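Local coordinates for metallophosphoesterase TT1561-like domain-containing protein (Aquifex aeolicus, PDB 2YVT), which is of unknown function but, as a member of the calcineurin-like metallophosphoesterase superfamily, probably hydrolyses phosphoester bonds with the help of bound metal ions, at residues Pro62-Ile67 with Glu150-Leu154; Leu78-Phe82 with Ile105-Ala110; Arg174-Thr178 with Leu211-Val215. One frame throughout, in Å; residues are numbered along the deposited sequence.

Overall arrangement
From the N terminus the chain first enters contact 1: residues 62-67, at the start of helix 65-86, meet the loop 150-154 between strands 134-144 and 155-157, closing a loop with 82 residues between the segments. Contact 2 is nested inside it: further along the same helix, residues 78-82 pack on residues 105-110 of helix 103-112 across 22 intervening residues, its centre about 17 Å from that of contact 1. Contact 3 follows in series, 32 residues lying between its segments, and sits across the centre of the chain from both others. Contacts 1 and 2 join helix 65-86 to a loop and to helix 103-112, whereas contact 3 pairs strand 175-180 with the start of strand 215-218.

Contact 1: Pro62-Ile67 with Glu150-Leu154; sequences PNRKVI and EDFVL
F152 pushes its ring under the first turn of helix 65-86, where P62, the backbone of N63 and R64, and I67 receive it. N63, in the turn that leads into this helix, makes a capping bond, its OD1 accepting from K65 N at 3.0 Å with the donor well above the carbonyl plane. Asparagine suits this place because its short amide can turn back to an N-H that the helix itself leaves without a partner.

The tight part of the contact lies around the phenyl ring. I67 lays CD1 over the middle of one face, 3.6 Å from the ring centroid and 13° off the normal, a clear CH-pi contact. With CG1 anti to the carbonyl carbon (chi1 -63°) and the chain extended beyond it, isoleucine projects a slim methyl squarely onto the ring. P62 comes in obliquely, its CB 3.5 Å from F152 CE2, and the rigid pyrrolidine offers a firm apolar wall just ahead of the helix. The carbonyl oxygen of N63 meets the ring's edge, 3.5 Å from F152 CE1. E51 and Y52 of helix 46-57 also touch F152, which is buried among these neighbours.

Toward solvent the contact becomes polar and looser. R64 is exposed, and its long chain bends at chi3 to carry the guanidinium across to D151, whose CB points toward residues 62-67. The two flat groups are inclined 73° to each other, not in the coplanar arrangement of a two-oxygen grip, and D151 OD2 alone serves both nitrogens. The result is a salt bridge, with a short bond from R64 NH1 to D151 OD2 at 2.7 Å, on the anti side of that oxygen, and only a weak one from R64 NH2 at 3.3 Å.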
ATOM      1  N   PRO A  62       3.498   1.682  26.158  1.00 15.20           N
ATOM      2  CA  PRO A  62       2.431   0.946  25.479  1.00 15.59           C
ATOM      3  C   PRO A  62       2.269  -0.477  26.002  1.00 15.56           C
ATOM      4  O   PRO A  62       3.259  -1.176  26.243  1.00 15.94           O
ATOM      5  CB  PRO A  62       2.876   0.950  24.013  1.00 15.77           C
ATOM      6  CG  PRO A  62       3.706   2.158  23.896  1.00 16.38           C
ATOM      7  CD  PRO A  62       4.441   2.281  25.196  1.00 15.30           C
ATOM      8  N   ASN A  63       1.020  -0.883  26.199  1.00 13.95           N
ATOM      9  CA  ASN A  63       0.709  -2.168  26.808  1.00 14.33           C
ATOM     10  C   ASN A  63       0.713  -3.281  25.765  1.00 13.87           C
ATOM     11  O   ASN A  63      -0.232  -3.413  24.980  1.00 14.31           O
ATOM     12  CB  ASN A  63      -0.644  -2.073  27.522  1.00 15.60           C
ATOM     13  CG  ASN A  63      -1.046  -3.358  28.214  1.00 17.17           C
ATOM     14  OD1 ASN A  63      -0.283  -4.331  28.277  1.00 16.68           O
ATOM     15  ND2 ASN A  63      -2.270  -3.370  28.743  1.00 19.49           N
ATOM     16  N   ARG A  64       1.784  -4.076  25.761  1.00 13.88           N
ATOM     17  CA  ARG A  64       1.942  -5.143  24.778  1.00 13.62           C
ATOM     18  C   ARG A  64       0.933  -6.283  24.940  1.00 13.47           C
ATOM     19  O   ARG A  64       0.788  -7.115  24.049  1.00 13.15           O
ATOM     20  CB  ARG A  64       3.384  -5.661  24.759  1.00 13.73           C
ATOM     21  CG  ARG A  64       4.386  -4.619  24.283  1.00 14.01           C
ATOM     22  CD  ARG A  64       5.777  -5.218  24.093  1.00 14.79           C
ATOM     23  NE  ARG A  64       5.812  -6.160  22.981  1.00 14.50           N
ATOM     24  CZ  ARG A  64       5.983  -5.815  21.704  1.00 14.66           C
ATOM     25  NH1 ARG A  64       6.143  -4.541  21.365  1.00 14.09           N
ATOM     26  NH2 ARG A  64       6.001  -6.752  20.766  1.00 16.07           N
ATOM     27  N   LYS A  65       0.223  -6.312  26.073  1.00 14.44           N
ATOM     28  CA  LYS A  65      -0.871  -7.269  26.244  1.00 16.30           C
ATOM     29  C   LYS A  65      -1.943  -7.055  25.174  1.00 15.14           C
ATOM     30  O   LYS A  65      -2.570  -8.010  24.731  1.00 16.24           O
ATOM     31  CB  LYS A  65      -1.488  -7.170  27.643  1.00 18.86           C
ATOM     32  CG  LYS A  65      -0.542  -7.537  28.765  1.00 23.51           C
ATOM     33  CD  LYS A  65      -1.305  -7.715  30.071  1.00 25.06           C
ATOM     34  CE  LYS A  65      -0.376  -8.129  31.201  1.00 27.38           C
ATOM     35  NZ  LYS A  65       0.115  -9.528  31.046  1.00 28.83           N
ATOM     36  N   VAL A  66      -2.121  -5.805  24.738  1.00 14.05           N
ATOM     37  CA  VAL A  66      -3.082  -5.498  23.666  1.00 13.55           C
ATOM     38  C   VAL A  66      -2.690  -6.190  22.352  1.00 13.26           C
ATOM     39  O   VAL A  66      -3.549  -6.705  21.629  1.00 14.25           O
ATOM     40  CB  VAL A  66      -3.266  -3.965  23.478  1.00 13.35           C
ATOM     41  CG1 VAL A  66      -4.182  -3.664  22.303  1.00 14.21           C
ATOM     42  CG2 VAL A  66      -3.845  -3.351  24.747  1.00 14.38           C
ATOM     43  N   ILE A  67      -1.389  -6.220  22.058  1.00 12.46           N
ATOM     44  CA  ILE A  67      -0.911  -6.956  20.889  1.00 12.89           C
ATOM     45  C   ILE A  67      -1.209  -8.441  21.059  1.00 13.13           C
ATOM     46  O   ILE A  67      -1.833  -9.067  20.207  1.00 14.24           O
ATOM     47  CB  ILE A  67       0.610  -6.761  20.660  1.00 11.80           C
ATOM     48  CG1 ILE A  67       0.923  -5.291  20.370  1.00 12.34           C
ATOM     49  CG2 ILE A  67       1.105  -7.664  19.530  1.00 12.61           C
ATOM     50  CD1 ILE A  67       2.409  -4.957  20.346  1.00 13.36           C
ATOM     51  N   GLU A 150       6.680  -0.241  14.664  1.00  9.48           N
ATOM     52  CA  GLU A 150       6.357  -1.380  13.813  1.00  9.51           C
ATOM     53  C   GLU A 150       5.499  -2.443  14.478  1.00  9.57           C
ATOM     54  O   GLU A 150       5.136  -3.414  13.831  1.00 10.71           O
ATOM     55  CB  GLU A 150       7.624  -2.027  13.249  1.00  9.90           C
ATOM     56  CG  GLU A 150       8.468  -1.106  12.388  1.00 11.20           C
ATOM     57  CD  GLU A 150       9.679  -1.805  11.811  1.00 10.99           C
ATOM     58  OE1 GLU A 150      10.497  -2.361  12.588  1.00 14.76           O
ATOM     59  OE2 GLU A 150       9.813  -1.807  10.575  1.00 11.93           O
ATOM     60  N   ASP A 151       5.188  -2.271  15.765  1.00  9.42           N
ATOM     61  CA  ASP A 151       4.436  -3.295  16.490  1.00 10.16           C
ATOM     62  C   ASP A 151       2.936  -3.006  16.618  1.00  9.70           C
ATOM     63  O   ASP A 151       2.119  -3.846  16.273  1.00 10.92           O
ATOM     64  CB  ASP A 151       5.064  -3.547  17.867  1.00 11.66           C
ATOM     65  CG  ASP A 151       6.445  -4.180  17.773  1.00 14.40           C
ATOM     66  OD1 ASP A 151       6.862  -4.570  16.668  1.00 16.46           O
ATOM     67  OD2 ASP A 151       7.122  -4.291  18.811  1.00 17.00           O
ATOM     68  N   PHE A 152       2.577  -1.836  17.138  1.00  9.53           N
ATOM     69  CA  PHE A 152       1.163  -1.494  17.309  1.00  9.60           C
ATOM     70  C   PHE A 152       0.581  -0.945  16.023  1.00  9.99           C
ATOM     71  O   PHE A 152      -0.609  -1.099  15.758  1.00 11.16           O
ATOM     72  CB  PHE A 152       0.990  -0.464  18.419  1.00 10.46           C
ATOM     73  CG  PHE A 152       1.268  -1.005  19.785  1.00 10.96           C
ATOM     74  CD1 PHE A 152       0.226  -1.471  20.586  1.00 10.67           C
ATOM     75  CD2 PHE A 152       2.573  -1.044  20.279  1.00 11.72           C
ATOM     76  CE1 PHE A 152       0.487  -1.985  21.859  1.00 11.87           C
ATOM     77  CE2 PHE A 152       2.842  -1.554  21.551  1.00 11.86           C
ATOM     78  CZ  PHE A 152       1.796  -2.021  22.341  1.00 11.59           C
ATOM     79  N   VAL A 153       1.447  -0.291  15.250  1.00  9.87           N
ATOM     80  CA  VAL A 153       1.115   0.324  13.965  1.00  9.97           C
ATOM     81  C   VAL A 153       2.407   0.330  13.158  1.00  9.00           C
ATOM     82  O   VAL A 153       3.479   0.069  13.713  1.00  9.73           O
ATOM     83  CB  VAL A 153       0.599   1.795  14.107  1.00 10.27           C
ATOM     84  CG1 VAL A 153      -0.844   1.835  14.617  1.00 12.70           C
ATOM     85  CG2 VAL A 153       1.534   2.648  14.974  1.00 10.70           C
ATOM     86  N   LEU A 154       2.317   0.635  11.863  1.00  7.90           N
ATOM     87  CA  LEU A 154       3.509   0.856  11.047  1.00  8.02           C
ATOM     88  C   LEU A 154       3.656   2.345  10.761  1.00  8.16           C
ATOM     89  O   LEU A 154       2.871   2.921  10.007  1.00  9.29           O
ATOM     90  CB  LEU A 154       3.436   0.099   9.715  1.00  7.59           C
ATOM     91  CG  LEU A 154       3.230  -1.408   9.706  1.00  7.28           C
ATOM     92  CD1 LEU A 154       3.494  -1.919   8.286  1.00  8.53           C
ATOM     93  CD2 LEU A 154       4.153  -2.063  10.723  1.00  9.27           C
TER

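Contact 2: Leu78-Phe82 with Ile105-Ala110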
ATOM      1  N   LEU A  78      -5.250 -11.958   8.338  1.00 10.62           N
ATOM      2  CA  LEU A  78      -4.207 -11.872   7.306  1.00 10.62           C
ATOM      3  C   LEU A  78      -4.139 -13.134   6.452  1.00 10.53           C
ATOM      4  O   LEU A  78      -4.000 -13.060   5.224  1.00 11.23           O
ATOM      5  CB  LEU A  78      -2.843 -11.585   7.929  1.00 10.61           C
ATOM      6  CG  LEU A  78      -2.631 -10.166   8.456  1.00 11.75           C
ATOM      7  CD1 LEU A  78      -1.298 -10.087   9.201  1.00 11.43           C
ATOM      8  CD2 LEU A  78      -2.706  -9.132   7.340  1.00 12.86           C
ATOM      9  N   ASP A  79      -4.252 -14.296   7.094  1.00 10.93           N
ATOM     10  CA  ASP A  79      -4.245 -15.551   6.355  1.00 12.03           C
ATOM     11  C   ASP A  79      -5.412 -15.590   5.374  1.00 11.62           C
ATOM     12  O   ASP A  79      -5.251 -16.006   4.224  1.00 12.85           O
ATOM     13  CB  ASP A  79      -4.307 -16.739   7.314  1.00 13.60           C
ATOM     14  CG  ASP A  79      -3.022 -16.945   8.082  1.00 15.81           C
ATOM     15  OD1 ASP A  79      -1.995 -16.307   7.761  1.00 16.95           O
ATOM     16  OD2 ASP A  79      -3.045 -17.761   9.033  1.00 17.19           O
ATOM     17  N   LYS A  80      -6.578 -15.125   5.821  1.00 11.55           N
ATOM     18  CA  LYS A  80      -7.759 -15.079   4.958  1.00 10.94           C
ATOM     19  C   LYS A  80      -7.558 -14.114   3.796  1.00 10.92           C
ATOM     20  O   LYS A  80      -7.946 -14.408   2.660  1.00 11.78           O
ATOM     21  CB  LYS A  80      -8.997 -14.688   5.767  1.00 12.46           C
ATOM     22  CG  LYS A  80     -10.296 -14.756   4.995  1.00 13.49           C
ATOM     23  CD  LYS A  80     -11.431 -14.412   5.930  1.00 16.04           C
ATOM     24  CE  LYS A  80     -12.763 -14.303   5.223  1.00 18.17           C
ATOM     25  NZ  LYS A  80     -13.801 -13.899   6.224  1.00 21.26           N
ATOM     26  N   PHE A  81      -6.925 -12.975   4.075  1.00 10.55           N
ATOM     27  CA  PHE A  81      -6.607 -12.020   3.022  1.00  9.94           C
ATOM     28  C   PHE A  81      -5.694 -12.649   1.962  1.00 10.10           C
ATOM     29  O   PHE A  81      -5.970 -12.552   0.771  1.00 10.41           O
ATOM     30  CB  PHE A  81      -5.944 -10.769   3.607  1.00 10.27           C
ATOM     31  CG  PHE A  81      -5.305  -9.879   2.569  1.00  9.77           C
ATOM     32  CD1 PHE A  81      -6.069  -8.990   1.828  1.00 10.48           C
ATOM     33  CD2 PHE A  81      -3.930  -9.932   2.340  1.00 10.74           C
ATOM     34  CE1 PHE A  81      -5.481  -8.165   0.866  1.00  9.95           C
ATOM     35  CE2 PHE A  81      -3.333  -9.110   1.384  1.00 11.06           C
ATOM     36  CZ  PHE A  81      -4.111  -8.231   0.642  1.00 10.47           C
ATOM     37  N   PHE A  82      -4.603 -13.287   2.383  1.00  9.63           N
ATOM     38  CA  PHE A  82      -3.705 -13.849   1.382  1.00 10.33           C
ATOM     39  C   PHE A  82      -4.364 -14.950   0.571  1.00 10.34           C
ATOM     40  O   PHE A  82      -4.176 -15.021  -0.642  1.00 10.85           O
ATOM     41  CB  PHE A  82      -2.385 -14.308   1.995  1.00 11.08           C
ATOM     42  CG  PHE A  82      -1.486 -13.172   2.373  1.00 11.45           C
ATOM     43  CD1 PHE A  82      -0.850 -12.421   1.385  1.00 13.35           C
ATOM     44  CD2 PHE A  82      -1.291 -12.830   3.704  1.00 11.44           C
ATOM     45  CE1 PHE A  82      -0.019 -11.347   1.724  1.00 13.13           C
ATOM     46  CE2 PHE A  82      -0.463 -11.763   4.057  1.00 11.58           C
ATOM     47  CZ  PHE A  82       0.174 -11.017   3.062  1.00 12.03           C
ATOM     48  N   ILE A 105       4.475 -10.084  12.298  1.00 11.05           N
ATOM     49  CA  ILE A 105       3.333 -10.969  12.069  1.00 10.24           C
ATOM     50  C   ILE A 105       2.838 -10.861  10.618  1.00  9.63           C
ATOM     51  O   ILE A 105       2.519 -11.866   9.976  1.00 10.81           O
ATOM     52  CB  ILE A 105       2.205 -10.690  13.090  1.00 11.27           C
ATOM     53  CG1 ILE A 105       2.704 -11.087  14.486  1.00 13.15           C
ATOM     54  CG2 ILE A 105       0.912 -11.430  12.710  1.00 12.33           C
ATOM     55  CD1 ILE A 105       1.719 -10.838  15.612  1.00 15.25           C
ATOM     56  N   PHE A 106       2.793  -9.640  10.095  1.00  9.89           N
ATOM     57  CA  PHE A 106       2.411  -9.433   8.713  1.00 10.19           C
ATOM     58  C   PHE A 106       3.355 -10.185   7.763  1.00  9.33           C
ATOM     59  O   PHE A 106       2.908 -10.859   6.836  1.00 10.99           O
ATOM     60  CB  PHE A 106       2.409  -7.939   8.377  1.00 11.51           C
ATOM     61  CG  PHE A 106       2.016  -7.658   6.971  1.00 12.70           C
ATOM     62  CD1 PHE A 106       0.683  -7.683   6.591  1.00 14.73           C
ATOM     63  CD2 PHE A 106       2.989  -7.407   6.011  1.00 14.55           C
ATOM     64  CE1 PHE A 106       0.320  -7.441   5.260  1.00 15.71           C
ATOM     65  CE2 PHE A 106       2.639  -7.175   4.697  1.00 15.43           C
ATOM     66  CZ  PHE A 106       1.310  -7.195   4.320  1.00 14.62           C
ATOM     67  N   LEU A 107       4.657 -10.074   8.004  1.00 10.30           N
ATOM     68  CA  LEU A 107       5.627 -10.735   7.131  1.00 10.43           C
ATOM     69  C   LEU A 107       5.619 -12.256   7.290  1.00 10.46           C
ATOM     70  O   LEU A 107       5.849 -12.978   6.323  1.00 10.83           O
ATOM     71  CB  LEU A 107       7.031 -10.165   7.334  1.00 10.69           C
ATOM     72  CG  LEU A 107       7.164  -8.701   6.901  1.00 10.25           C
ATOM     73  CD1 LEU A 107       8.581  -8.196   7.155  1.00 10.78           C
ATOM     74  CD2 LEU A 107       6.751  -8.471   5.452  1.00 11.12           C
ATOM     75  N   ARG A 108       5.317 -12.738   8.493  1.00  9.62           N
ATOM     76  CA  ARG A 108       5.141 -14.173   8.674  1.00  9.89           C
ATOM     77  C   ARG A 108       3.962 -14.688   7.844  1.00  9.99           C
ATOM     78  O   ARG A 108       4.060 -15.738   7.211  1.00 10.20           O
ATOM     79  CB  ARG A 108       4.988 -14.530  10.155  1.00  9.62           C
ATOM     80  CG  ARG A 108       4.678 -15.998  10.396  1.00  9.77           C
ATOM     81  CD  ARG A 108       5.833 -16.921  10.044  1.00 10.62           C
ATOM     82  NE  ARG A 108       5.382 -18.314  10.030  1.00 11.86           N
ATOM     83  CZ  ARG A 108       6.180 -19.361   9.864  1.00 14.13           C
ATOM     84  NH1 ARG A 108       7.488 -19.196   9.731  1.00 14.20           N
ATOM     85  NH2 ARG A 108       5.669 -20.592   9.845  1.00 15.03           N
ATOM     86  N   ALA A 109       2.860 -13.940   7.834  1.00 10.56           N
ATOM     87  CA  ALA A 109       1.711 -14.297   7.006  1.00 10.87           C
ATOM     88  C   ALA A 109       2.079 -14.297   5.521  1.00 11.51           C
ATOM     89  O   ALA A 109       1.694 -15.209   4.786  1.00 13.75           O
ATOM     90  CB  ALA A 109       0.527 -13.364   7.284  1.00 11.43           C
ATOM     91  N   ALA A 110       2.845 -13.293   5.097  1.00 11.59           N
ATOM     92  CA  ALA A 110       3.324 -13.216   3.715  1.00 13.01           C
ATOM     93  C   ALA A 110       4.168 -14.439   3.368  1.00 13.47           C
ATOM     94  O   ALA A 110       3.968 -15.073   2.324  1.00 15.24           O
ATOM     95  CB  ALA A 110       4.128 -11.954   3.509  1.00 13.25           C
TER
HETATM   96  O   HOH W   1      -0.856 -16.464   5.020  1.00 17.89           O
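A109 sets its methyl group between L78 and F82, where helices 65-86 and 103-112 pass each other; the axes of the two short segments approach to 9.7 Å and cross at -39°. The hollow that this small bump fills has L78 CB on one side, 3.9 Å from A109 CB, and F82 CE2 on the other, 3.7 Å from the same methyl, which approaches the ring obliquely. Alanine suits the place: its lone CB fits between a leucine and a phenylalanine one turn apart.

Larger knobs flank it. L78, its CG anti to the carbonyl carbon (chi1 -73°), sends both methyls toward F106, with CD2 reaching the ring edge 3.8 Å from F106 CD1 and CD1 lying over the backbone near F106 CA. F82 reaches further along the partner helix, and A110 CA makes a CH-pi contact over one face of its ring, 4.2 Å from the centroid and displaced toward the rim. F81 covers the opposite face of F82, so the ring is held between two layers. The rings of F82 and F106 meet obliquely, planes 49° apart, and both continue onto V122 of strand 120-122, where the helix pair rests on the six-stranded sheet.

No direct hydrogen bond spans the helices. At the rim, a water donates to D79 OD1 and to the carbonyl oxygen of A109, which suits an aspartate at a partly exposed position. The chemistry is consistent with packing held mainly by apolar burial and fit of shape, with polar bridging confined to its margin.

Contact 3: Arg174-Thr178 with Leu211-Val215; sequences RRLVT and LNPEV
Parallel beta pairing joins strand 175-180 to the start of strand 215-218, and the contact catches the point where the incoming chain, having left helix 202-211, swings into the sheet. T178 N donates to V215 O at 2.9 Å. L176 O receives E214 N, also at 2.9 Å, with a weaker, longer bond from V215 N. V177 and V215 form the bridge pair, their side chains on one face of the sheet; branched valines suit extended backbone, and V177 CA adds a CA-H...O contact to V215 O.

Strand 175-180, helix 202-211 and the parallel, adjacent strand 215-218 make a beta-alpha-beta crossover, presumably right-handed as such units nearly always are, in keeping with the layered alpha/beta architecture of calcineurin-like phosphoesterases. N212, the first residue beyond the helix, has positive phi, a conformation asparagine tolerates well, and P213, whose ring fixes its own phi, follows. That ring packs against L176 and T178: P213 CB lies 3.9 Å from L176 CD2 and 3.7 Å from T178 CG2. L176 places CG anti to the backbone N (chi1 -174°), bringing it across the proline at a slant while CD2 touches L211 CB.

At the strand's beginning, R175 and E214 form a salt bridge of two parallel bonds. Guanidinium and carboxylate are almost coplanar, 2° apart, and meet edge on: R175 NE bonds E214 OE1 at 2.9 Å and R175 NH2 bonds E214 OE2 at 2.8 Å, each oxygen using its syn lone pair. The extended glutamate brings its carboxylate level with the arginine, whose bend at chi3 turns the NE edge to meet it. E133 takes R175 NH1 in a second salt bridge, and the L249 carbonyl accepts from R175 NH2.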
ATOM      1  N   ARG A 174      15.838   0.480 -14.845  1.00 29.30           N
ATOM      2  CA  ARG A 174      14.565   0.131 -15.470  1.00 26.25           C
ATOM      3  C   ARG A 174      13.530   1.213 -15.179  1.00 22.81           C
ATOM      4  O   ARG A 174      13.804   2.155 -14.438  1.00 22.21           O
ATOM      5  CB  ARG A 174      14.079  -1.225 -14.946  1.00 28.32           C
ATOM      6  CG  ARG A 174      14.762  -2.416 -15.593  1.00 30.81           C
ATOM      7  CD  ARG A 174      15.089  -3.483 -14.580  1.00 33.05           C
ATOM      8  NE  ARG A 174      13.944  -4.328 -14.270  1.00 34.58           N
ATOM      9  CZ  ARG A 174      13.847  -5.615 -14.592  1.00 34.51           C
ATOM     10  NH1 ARG A 174      12.763  -6.292 -14.257  1.00 33.99           N
ATOM     11  NH2 ARG A 174      14.829  -6.232 -15.239  1.00 35.71           N
ATOM     12  N   ARG A 175      12.346   1.077 -15.768  1.00 19.44           N
ATOM     13  CA  ARG A 175      11.245   1.986 -15.484  1.00 17.64           C
ATOM     14  C   ARG A 175      10.767   1.720 -14.056  1.00 17.13           C
ATOM     15  O   ARG A 175      10.509   0.578 -13.683  1.00 17.49           O
ATOM     16  CB  ARG A 175      10.112   1.798 -16.492  1.00 16.43           C
ATOM     17  CG  ARG A 175      10.531   2.089 -17.928  1.00 15.25           C
ATOM     18  CD  ARG A 175       9.513   1.585 -18.915  1.00 16.51           C
ATOM     19  NE  ARG A 175       8.241   2.288 -18.772  1.00 16.97           N
ATOM     20  CZ  ARG A 175       7.140   2.001 -19.457  1.00 17.55           C
ATOM     21  NH1 ARG A 175       7.146   1.019 -20.352  1.00 19.55           N
ATOM     22  NH2 ARG A 175       6.031   2.697 -19.242  1.00 16.85           N
ATOM     23  N   LEU A 176      10.667   2.777 -13.264  1.00 16.22           N
ATOM     24  CA  LEU A 176      10.435   2.632 -11.838  1.00 16.13           C
ATOM     25  C   LEU A 176       8.977   2.882 -11.477  1.00 15.39           C
ATOM     26  O   LEU A 176       8.416   3.927 -11.819  1.00 15.06           O
ATOM     27  CB  LEU A 176      11.346   3.596 -11.072  1.00 18.12           C
ATOM     28  CG  LEU A 176      11.389   3.522  -9.554  1.00 19.92           C
ATOM     29  CD1 LEU A 176      11.810   2.126  -9.150  1.00 20.79           C
ATOM     30  CD2 LEU A 176      12.353   4.571  -9.013  1.00 18.74           C
ATOM     31  N   VAL A 177       8.378   1.917 -10.783  1.00 13.91           N
ATOM     32  CA  VAL A 177       7.039   2.071 -10.219  1.00 13.90           C
ATOM     33  C   VAL A 177       7.174   1.964  -8.707  1.00 13.29           C
ATOM     34  O   VAL A 177       7.696   0.968  -8.201  1.00 13.96           O
ATOM     35  CB  VAL A 177       6.058   0.997 -10.738  1.00 13.29           C
ATOM     36  CG1 VAL A 177       4.693   1.105 -10.038  1.00 14.67           C
ATOM     37  CG2 VAL A 177       5.890   1.105 -12.262  1.00 15.36           C
ATOM     38  N   THR A 178       6.731   2.997  -7.993  1.00 11.64           N
ATOM     39  CA  THR A 178       6.801   2.990  -6.524  1.00 11.19           C
ATOM     40  C   THR A 178       5.397   2.878  -5.956  1.00 11.11           C
ATOM     41  O   THR A 178       4.449   3.443  -6.502  1.00 13.95           O
ATOM     42  CB  THR A 178       7.493   4.248  -5.958  1.00 11.72           C
ATOM     43  OG1 THR A 178       6.808   5.416  -6.420  1.00 11.82           O
ATOM     44  CG2 THR A 178       8.964   4.316  -6.407  1.00 13.01           C
ATOM     45  N   LEU A 211      13.928   9.866  -6.035  1.00 18.05           N
ATOM     46  CA  LEU A 211      13.921   8.652  -6.853  1.00 17.43           C
ATOM     47  C   LEU A 211      13.462   8.873  -8.291  1.00 16.97           C
ATOM     48  O   LEU A 211      13.786   8.075  -9.179  1.00 18.00           O
ATOM     49  CB  LEU A 211      13.036   7.578  -6.204  1.00 17.62           C
ATOM     50  CG  LEU A 211      13.464   7.044  -4.834  1.00 18.84           C
ATOM     51  CD1 LEU A 211      12.612   5.832  -4.478  1.00 19.07           C
ATOM     52  CD2 LEU A 211      14.944   6.697  -4.796  1.00 20.78           C
ATOM     53  N   ASN A 212      12.679   9.930  -8.502  1.00 16.97           N
ATOM     54  CA  ASN A 212      12.109  10.264  -9.811  1.00 17.46           C
ATOM     55  C   ASN A 212      11.435   9.074 -10.511  1.00 16.12           C
ATOM     56  O   ASN A 212      11.773   8.735 -11.653  1.00 16.60           O
ATOM     57  CB  ASN A 212      13.168  10.907 -10.717  1.00 19.37           C
ATOM     58  CG  ASN A 212      12.566  11.555 -11.943  1.00 21.24           C
ATOM     59  OD1 ASN A 212      11.550  12.251 -11.857  1.00 23.10           O
ATOM     60  ND2 ASN A 212      13.191  11.336 -13.096  1.00 22.87           N
ATOM     61  N   PRO A 213      10.477   8.424  -9.824  1.00 14.44           N
ATOM     62  CA  PRO A 213       9.845   7.261 -10.434  1.00 14.14           C
ATOM     63  C   PRO A 213       8.901   7.672 -11.557  1.00 13.30           C
ATOM     64  O   PRO A 213       8.430   8.811 -11.593  1.00 13.93           O
ATOM     65  CB  PRO A 213       9.043   6.646  -9.282  1.00 14.53           C
ATOM     66  CG  PRO A 213       8.784   7.772  -8.345  1.00 13.98           C
ATOM     67  CD  PRO A 213       9.921   8.735  -8.492  1.00 13.82           C
ATOM     68  N   GLU A 214       8.629   6.753 -12.474  1.00 12.60           N
ATOM     69  CA  GLU A 214       7.673   7.038 -13.550  1.00 13.47           C
ATOM     70  C   GLU A 214       6.255   7.165 -13.002  1.00 13.57           C
ATOM     71  O   GLU A 214       5.503   8.059 -13.389  1.00 15.73           O
ATOM     72  CB  GLU A 214       7.708   5.930 -14.589  1.00 14.57           C
ATOM     73  CG  GLU A 214       6.965   6.274 -15.866  1.00 16.28           C
ATOM     74  CD  GLU A 214       7.058   5.175 -16.895  1.00 17.60           C
ATOM     75  OE1 GLU A 214       8.135   4.563 -17.014  1.00 16.95           O
ATOM     76  OE2 GLU A 214       6.053   4.914 -17.579  1.00 19.14           O
ATOM     77  N   VAL A 215       5.905   6.251 -12.102  1.00 13.27           N
ATOM     78  CA  VAL A 215       4.558   6.169 -11.542  1.00 13.40           C
ATOM     79  C   VAL A 215       4.674   5.890 -10.048  1.00 12.59           C
ATOM     80  O   VAL A 215       5.563   5.150  -9.603  1.00 13.58           O
ATOM     81  CB  VAL A 215       3.730   5.038 -12.214  1.00 14.05           C
ATOM     82  CG1 VAL A 215       2.338   4.903 -11.585  1.00 15.86           C
ATOM     83  CG2 VAL A 215       3.618   5.263 -13.722  1.00 16.40           C
TER